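Peptidoglycan recognition protein-LC isoform LCx (Drosophila melanogaster, PDB 2F2L) binds the peptidoglycan fragment GlcNAc-anhydroMurNAc-tetrapeptide through an amidase-like extracellular domain and probably serves as an innate immune receptor for bacterial cell wall. Local coordinates at residues N49-F54 with I64-L69; G74-G79 with L115-L120. One frame throughout, in Å; residues are numbered along the deposited sequence.

Contact 1: residues N49-F54 with I64-L69; sequences NVVQSF and IGYNFL. With MLD (glcnac(beta1-4)-murnac(1,6-anhydro)-L-ala-gamma-D-glu-meso-a2pm-D-ala), chain G.
Ile-64 lies across Val-51 and Gln-52, where the loop leading into strand 68-70 meets helix 41-58 in the amidase-like fold of a peptidoglycan recognition domain. Its CB sits against the aliphatic part of Gln-52, 4.1 Å from Gln-52 CG. CG1 is anti to the backbone N (chi1 -165°), and this turns the longer branch toward the helix: CG1 comes 4.0 Å from Gln-52 CA. CD1, at the tip, wedges between Val-51 CG1 (3.8 Å) and the backbone N of Gln-52 (3.9 Å). The Ile-64 and Gln-52 chains cross at roughly a right angle, so the isoleucine lies over the root of the glutamine, whose amide oxygen, OE1, is hydrogen-bonded to Arg-12 N.

Val-51 joins this apolar patch to the ligand pocket. Its CG1 also touches Tyr-66 CE2 at 3.9 Å, and the same methyl reaches CAF, the N-acetyl methyl of the anhydro-muramyl sugar. On the same helix, Phe-54 CE2 approaches OA6, the anhydro-bridge oxygen, at 3.7 Å. Apolar side chains of another protein chain pack on Val-51 and Phe-54, so this wall faces a partner as well as the muropeptide. His-55 meets the Tyr-66 ring edge-to-face, and His-55 ND1 is hydrogen-bonded to Gly-65 N. Tyr-66 gives its proton to the lactyl carbonyl oxygen OAM, which lies in the ring plane, with OH to OAM 2.6 Å and a CZ-OH-OAM angle near 120°.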
# COMPACT_ATOMS: atom_id res chain seq x y z
N ASN B 49 -0.61 -13.27 -0.26
CA ASN B 49 -0.20 -13.32 -1.67
C ASN B 49 0.14 -11.95 -2.25
O ASN B 49 1.14 -11.81 -2.95
CB ASN B 49 -1.26 -14.04 -2.51
CG ASN B 49 -1.14 -15.55 -2.41
OD1 ASN B 49 -2.02 -16.23 -1.87
ND2 ASN B 49 -0.03 -16.08 -2.89
N VAL B 50 -0.69 -10.95 -1.98
CA VAL B 50 -0.43 -9.59 -2.45
C VAL B 50 0.86 -9.05 -1.83
O VAL B 50 1.67 -8.46 -2.52
CB VAL B 50 -1.62 -8.64 -2.20
CG1 VAL B 50 -1.28 -7.23 -2.65
CG2 VAL B 50 -2.86 -9.12 -2.95
N VAL B 51 1.04 -9.26 -0.53
CA VAL B 51 2.29 -8.89 0.14
C VAL B 51 3.50 -9.55 -0.53
O VAL B 51 4.51 -8.88 -0.77
CB VAL B 51 2.28 -9.20 1.67
CG1 VAL B 51 3.69 -9.02 2.29
CG2 VAL B 51 1.25 -8.30 2.40
N GLN B 52 3.39 -10.85 -0.85
CA GLN B 52 4.52 -11.56 -1.49
C GLN B 52 4.87 -10.96 -2.85
O GLN B 52 6.05 -10.78 -3.18
CB GLN B 52 4.24 -13.06 -1.63
CG GLN B 52 5.43 -13.80 -2.27
CD GLN B 52 5.29 -15.29 -2.28
OE1 GLN B 52 4.27 -15.83 -2.70
NE2 GLN B 52 6.35 -15.99 -1.86
N SER B 53 3.84 -10.62 -3.63
CA SER B 53 4.02 -9.96 -4.92
C SER B 53 4.69 -8.59 -4.78
O SER B 53 5.59 -8.22 -5.53
CB SER B 53 2.67 -9.82 -5.60
OG SER B 53 2.87 -9.32 -6.91
N PHE B 54 4.23 -7.81 -3.81
CA PHE B 54 4.84 -6.51 -3.50
C PHE B 54 6.34 -6.64 -3.19
O PHE B 54 7.18 -5.86 -3.66
CB PHE B 54 4.10 -5.88 -2.32
CG PHE B 54 4.35 -4.42 -2.16
CD1 PHE B 54 3.85 -3.52 -3.08
CD2 PHE B 54 5.06 -3.94 -1.08
CE1 PHE B 54 4.08 -2.16 -2.94
CE2 PHE B 54 5.29 -2.59 -0.94
CZ PHE B 54 4.82 -1.70 -1.87
N ILE B 64 8.92 -13.33 0.05
CA ILE B 64 8.21 -12.48 1.00
C ILE B 64 9.20 -12.16 2.14
O ILE B 64 10.00 -13.01 2.56
CB ILE B 64 6.95 -13.16 1.51
CG1 ILE B 64 6.02 -12.17 2.20
CG2 ILE B 64 7.28 -14.33 2.46
CD1 ILE B 64 4.64 -12.71 2.39
N GLY B 65 9.16 -10.91 2.59
CA GLY B 65 10.19 -10.37 3.47
C GLY B 65 10.11 -10.83 4.90
O GLY B 65 11.11 -10.88 5.58
N TYR B 66 8.92 -11.18 5.36
CA TYR B 66 8.74 -11.55 6.76
C TYR B 66 9.13 -13.01 7.03
O TYR B 66 9.10 -13.85 6.15
CB TYR B 66 7.30 -11.29 7.20
CG TYR B 66 6.81 -9.87 6.93
CD1 TYR B 66 7.45 -8.78 7.52
CD2 TYR B 66 5.74 -9.63 6.06
CE1 TYR B 66 7.01 -7.47 7.28
CE2 TYR B 66 5.29 -8.32 5.82
CZ TYR B 66 5.93 -7.25 6.42
OH TYR B 66 5.49 -5.97 6.20
N ASN B 67 9.51 -13.30 8.27
CA ASN B 67 9.65 -14.68 8.65
C ASN B 67 8.28 -15.31 8.85
O ASN B 67 8.04 -16.44 8.40
CB ASN B 67 10.54 -14.78 9.88
CG ASN B 67 11.93 -14.33 9.58
OD1 ASN B 67 12.67 -15.11 8.91
ND2 ASN B 67 12.26 -13.19 9.96
N PHE B 68 7.38 -14.57 9.49
CA PHE B 68 6.01 -15.01 9.73
C PHE B 68 5.05 -13.83 9.62
O PHE B 68 5.45 -12.69 9.80
CB PHE B 68 5.85 -15.66 11.11
CG PHE B 68 6.73 -16.84 11.35
CD1 PHE B 68 6.33 -18.11 10.97
CD2 PHE B 68 7.98 -16.69 11.95
CE1 PHE B 68 7.13 -19.20 11.18
CE2 PHE B 68 8.80 -17.78 12.17
CZ PHE B 68 8.38 -19.04 11.78
N LEU B 69 3.79 -14.11 9.30
CA LEU B 69 2.75 -13.09 9.41
C LEU B 69 1.63 -13.66 10.25
O LEU B 69 1.45 -14.87 10.28
CB LEU B 69 2.20 -12.68 8.03
CG LEU B 69 3.14 -12.19 6.95
CD1 LEU B 69 3.71 -13.35 6.13
CD2 LEU B 69 2.38 -11.19 6.04
CAA MLD G . 1.43 2.88 8.26
CAB MLD G . 2.90 2.55 8.10
OAC MLD G . 3.43 1.68 8.78
N2 MLD G . 3.53 3.27 7.17
C2 MLD G . 4.96 3.14 6.87
C3 MLD G . 5.55 4.55 6.94
O3 MLD G . 5.38 5.16 8.24
C4 MLD G . 7.00 4.56 6.48
O4 MLD G . 7.41 5.91 6.39
C5 MLD G . 7.10 3.91 5.09
C6 MLD G . 8.53 3.73 4.54
O6 MLD G . 8.42 3.33 3.14
O5 MLD G . 6.58 2.59 5.20
C1 MLD G . 5.17 2.57 5.48
O1 MLD G . 4.73 1.23 5.48
CA4 MLD G . 4.69 0.68 4.15
CA5 MLD G . 3.54 1.15 3.25
OA5 MLD G . 2.65 0.07 2.80
CA6 MLD G . 4.28 1.47 1.99
OA6 MLD G . 4.43 0.21 1.36
CA1 MLD G . 3.58 -0.74 2.07
CA2 MLD G . 4.47 -1.54 3.04
NAD MLD G . 3.88 -2.87 3.27
CAE MLD G . 4.54 -4.00 3.06
CAF MLD G . 3.74 -5.25 3.35
OAG MLD G . 5.71 -4.05 2.68
CA3 MLD G . 4.60 -0.82 4.38
OAH MLD G . 5.80 -1.25 5.12
CAI MLD G . 5.55 -2.22 6.15
CAJ MLD G . 5.25 -1.59 7.49
CAL MLD G . 6.79 -3.13 6.30
OAM MLD G . 6.76 -3.97 7.20
N MLD G . 7.81 -2.97 5.46
CA MLD G . 9.02 -3.80 5.49
CB MLD G . 8.74 -4.99 4.57
C MLD G . 10.16 -2.96 4.88
O MLD G . 10.00 -2.42 3.78
NAN MLD G . 11.25 -2.85 5.63
CAO MLD G . 12.46 -2.11 5.28
CAP MLD G . 12.93 -1.19 6.45
OBA MLD G . 14.11 -0.84 6.42
OAQ MLD G . 12.14 -0.89 7.38
CBB MLD G . 13.61 -3.10 5.08
CBC MLD G . 13.48 -3.99 3.86
CBD MLD G . 14.74 -4.86 3.75
OBE MLD G . 15.43 -5.13 4.74
NBF MLD G . 15.03 -5.28 2.54
CBG MLD G . 16.20 -6.12 2.26
CBH MLD G . 17.49 -5.31 2.48
OBI MLD G . 17.60 -4.16 2.05
NBJ MLD G . 18.44 -5.93 3.18
CBK MLD G . 19.76 -5.34 3.49
CBL MLD G . 20.84 -6.29 2.97
CBM MLD G . 20.01 -5.10 4.99
OBO MLD G . 19.39 -5.81 5.82
OBN MLD G . 20.86 -4.22 5.28
CBP MLD G . 16.09 -6.66 0.82
CBQ MLD G . 17.04 -7.84 0.57
CBR MLD G . 16.81 -8.46 -0.81
CBS MLD G . 17.29 -9.91 -0.91
CBT MLD G . 16.34 -10.82 -0.13
OBV MLD G . 15.23 -11.03 -0.63
OBU MLD G . 16.75 -11.29 0.96
NBW MLD G . 18.65 -10.01 -0.37

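Contact 2: residues G74-G79 with L115-L120; sequences GRVYEG and LEACQL
Ala-117 presses its single methyl against the backbone of Gly-74, with CB 3.4 Å from Gly-74 O and 3.9 Å from Gly-74 C. The methyl sits over the flat face of the Gly-74 carbonyl, well above its plane, with a C-O-CB angle of about 105°. The apolar pair is Val-76 CG2 and Ala-117 CB, 4.2 Å apart; CG2 is as far from the carbonyl O of Ala-117. That branch is anti to the valine's own carbonyl carbon (chi1 177° places CG1 anti to N), and it is the one turned to the helix. At Ala-117 the helix runs close to the turn: its CA is 5.4 Å from the CA of Gly-74. Gly-74 has a positive phi of 81°, a conformation in which a CB would collide with the preceding carbonyl oxygen.

Here helix 112-127 covers one face of the central mixed sheet of the amidase-like alpha/beta fold, near its short strand 76-78. Val-76 points to this helix, while the next residue, Tyr-77, packs on Cys-44, Ser-45 and Val-48 of helix 41-58, on the other face. Further out, backbone bonds hold Val-76 to Val-2 and Leu-4, and Tyr-77 to Leu-69, fixing the strand between strands 3-4 and 68-70. The valine side chain is bedded on Ile-3 and Phe-68, and Ala-117 also touches Val-70. At the turn, Asp-73 takes a hydrogen bond from Tyr-77 OH and a salt bridge from Arg-75 NH1, both at its OD2, while the far flank of the helix is packed by Trp-160 against Leu-115 and Gln-119.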
# COMPACT_ATOMS: atom_id res chain seq x y z
N GLY B 74 -6.51 -15.47 13.36
CA GLY B 74 -5.76 -16.20 14.37
C GLY B 74 -4.78 -17.24 13.83
O GLY B 74 -4.21 -18.01 14.60
N ARG B 75 -4.60 -17.30 12.52
CA ARG B 75 -3.65 -18.25 11.92
C ARG B 75 -2.33 -17.53 11.65
O ARG B 75 -2.30 -16.33 11.42
CB ARG B 75 -4.19 -18.84 10.61
CG ARG B 75 -5.43 -19.70 10.78
CD ARG B 75 -5.83 -20.38 9.47
NE ARG B 75 -7.05 -21.19 9.66
CZ ARG B 75 -8.30 -20.72 9.71
NH1 ARG B 75 -8.55 -19.43 9.55
NH2 ARG B 75 -9.30 -21.55 9.92
N VAL B 76 -1.26 -18.31 11.69
CA VAL B 76 0.06 -17.84 11.35
C VAL B 76 0.34 -18.30 9.93
O VAL B 76 0.09 -19.46 9.58
CB VAL B 76 1.13 -18.42 12.30
CG1 VAL B 76 2.50 -17.97 11.88
CG2 VAL B 76 0.83 -18.01 13.76
N TYR B 77 0.84 -17.37 9.13
CA TYR B 77 1.17 -17.59 7.73
C TYR B 77 2.68 -17.56 7.64
O TYR B 77 3.29 -16.55 7.93
CB TYR B 77 0.52 -16.48 6.87
CG TYR B 77 -0.95 -16.67 6.87
CD1 TYR B 77 -1.57 -17.37 5.84
CD2 TYR B 77 -1.73 -16.24 7.94
CE1 TYR B 77 -2.91 -17.61 5.85
CE2 TYR B 77 -3.08 -16.45 7.96
CZ TYR B 77 -3.67 -17.16 6.91
OH TYR B 77 -5.01 -17.41 6.90
N GLU B 78 3.29 -18.70 7.31
CA GLU B 78 4.74 -18.79 7.19
C GLU B 78 5.26 -17.91 6.04
O GLU B 78 4.69 -17.89 4.97
CB GLU B 78 5.16 -20.25 6.94
CG GLU B 78 6.67 -20.47 6.89
CD GLU B 78 7.06 -21.90 6.45
OE1 GLU B 78 6.62 -22.37 5.36
OE2 GLU B 78 7.87 -22.52 7.17
N GLY B 79 6.35 -17.18 6.29
CA GLY B 79 7.08 -16.49 5.24
C GLY B 79 8.38 -17.24 5.00
O GLY B 79 8.38 -18.37 4.46
N LEU B 115 -3.56 -11.47 18.50
CA LEU B 115 -2.65 -11.34 19.63
C LEU B 115 -2.32 -12.72 20.23
O LEU B 115 -1.17 -13.03 20.49
CB LEU B 115 -3.25 -10.41 20.69
CG LEU B 115 -3.29 -8.93 20.31
CD1 LEU B 115 -4.16 -8.13 21.27
CD2 LEU B 115 -1.88 -8.33 20.25
N GLU B 116 -3.34 -13.55 20.40
CA GLU B 116 -3.14 -14.92 20.88
C GLU B 116 -2.20 -15.73 19.97
O GLU B 116 -1.28 -16.41 20.45
CB GLU B 116 -4.49 -15.63 21.08
CG GLU B 116 -5.22 -15.17 22.38
CD GLU B 116 -6.62 -15.71 22.53
OE1 GLU B 116 -7.15 -16.35 21.59
OE2 GLU B 116 -7.20 -15.48 23.61
N ALA B 117 -2.40 -15.63 18.65
CA ALA B 117 -1.54 -16.34 17.68
C ALA B 117 -0.07 -15.93 17.81
O ALA B 117 0.83 -16.77 17.79
CB ALA B 117 -2.02 -16.09 16.26
N CYS B 118 0.18 -14.64 17.92
CA CYS B 118 1.55 -14.13 18.04
C CYS B 118 2.21 -14.60 19.34
O CYS B 118 3.39 -14.94 19.36
CB CYS B 118 1.54 -12.61 17.95
SG CYS B 118 3.16 -11.88 17.92
N GLN B 119 1.45 -14.60 20.44
CA GLN B 119 1.98 -15.07 21.72
C GLN B 119 2.37 -16.54 21.63
O GLN B 119 3.44 -16.94 22.11
CB GLN B 119 0.97 -14.79 22.88
CG GLN B 119 0.80 -13.29 23.15
CD GLN B 119 -0.33 -12.90 24.10
OE1 GLN B 119 -1.26 -13.66 24.37
NE2 GLN B 119 -0.25 -11.67 24.60
N LEU B 120 1.52 -17.34 20.97
CA LEU B 120 1.78 -18.77 20.81
C LEU B 120 2.97 -19.02 19.88
O LEU B 120 3.76 -19.93 20.10
CB LEU B 120 0.54 -19.50 20.27
CG LEU B 120 -0.66 -19.68 21.20
CD1 LEU B 120 -1.81 -20.29 20.44
CD2 LEU B 120 -0.33 -20.52 22.44

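The two contacts lie in series along the chain, contact 1 closing before contact 2 opens, with their centres 14 Å apart. They share the sheet: strands 68-70 and 76-78 follow each other in sequence and pair antiparallel, probably through Asn-67 O with Gly-79 N and Leu-69 O with Tyr-77 N, both 2.8 Å. Ile-64 CG2 also packs on Gly-79 CA at 3.5 Å. The loop entering strand 68-70 makes contact 1 with helix 41-58 and the muropeptide, whereas contact 2 joins strand 76-78 and the turn before it to helix 112-127. The sheet thus lies between helix 41-58, which lines the ligand pocket, and helix 112-127 on the other face, within one amidase-like domain.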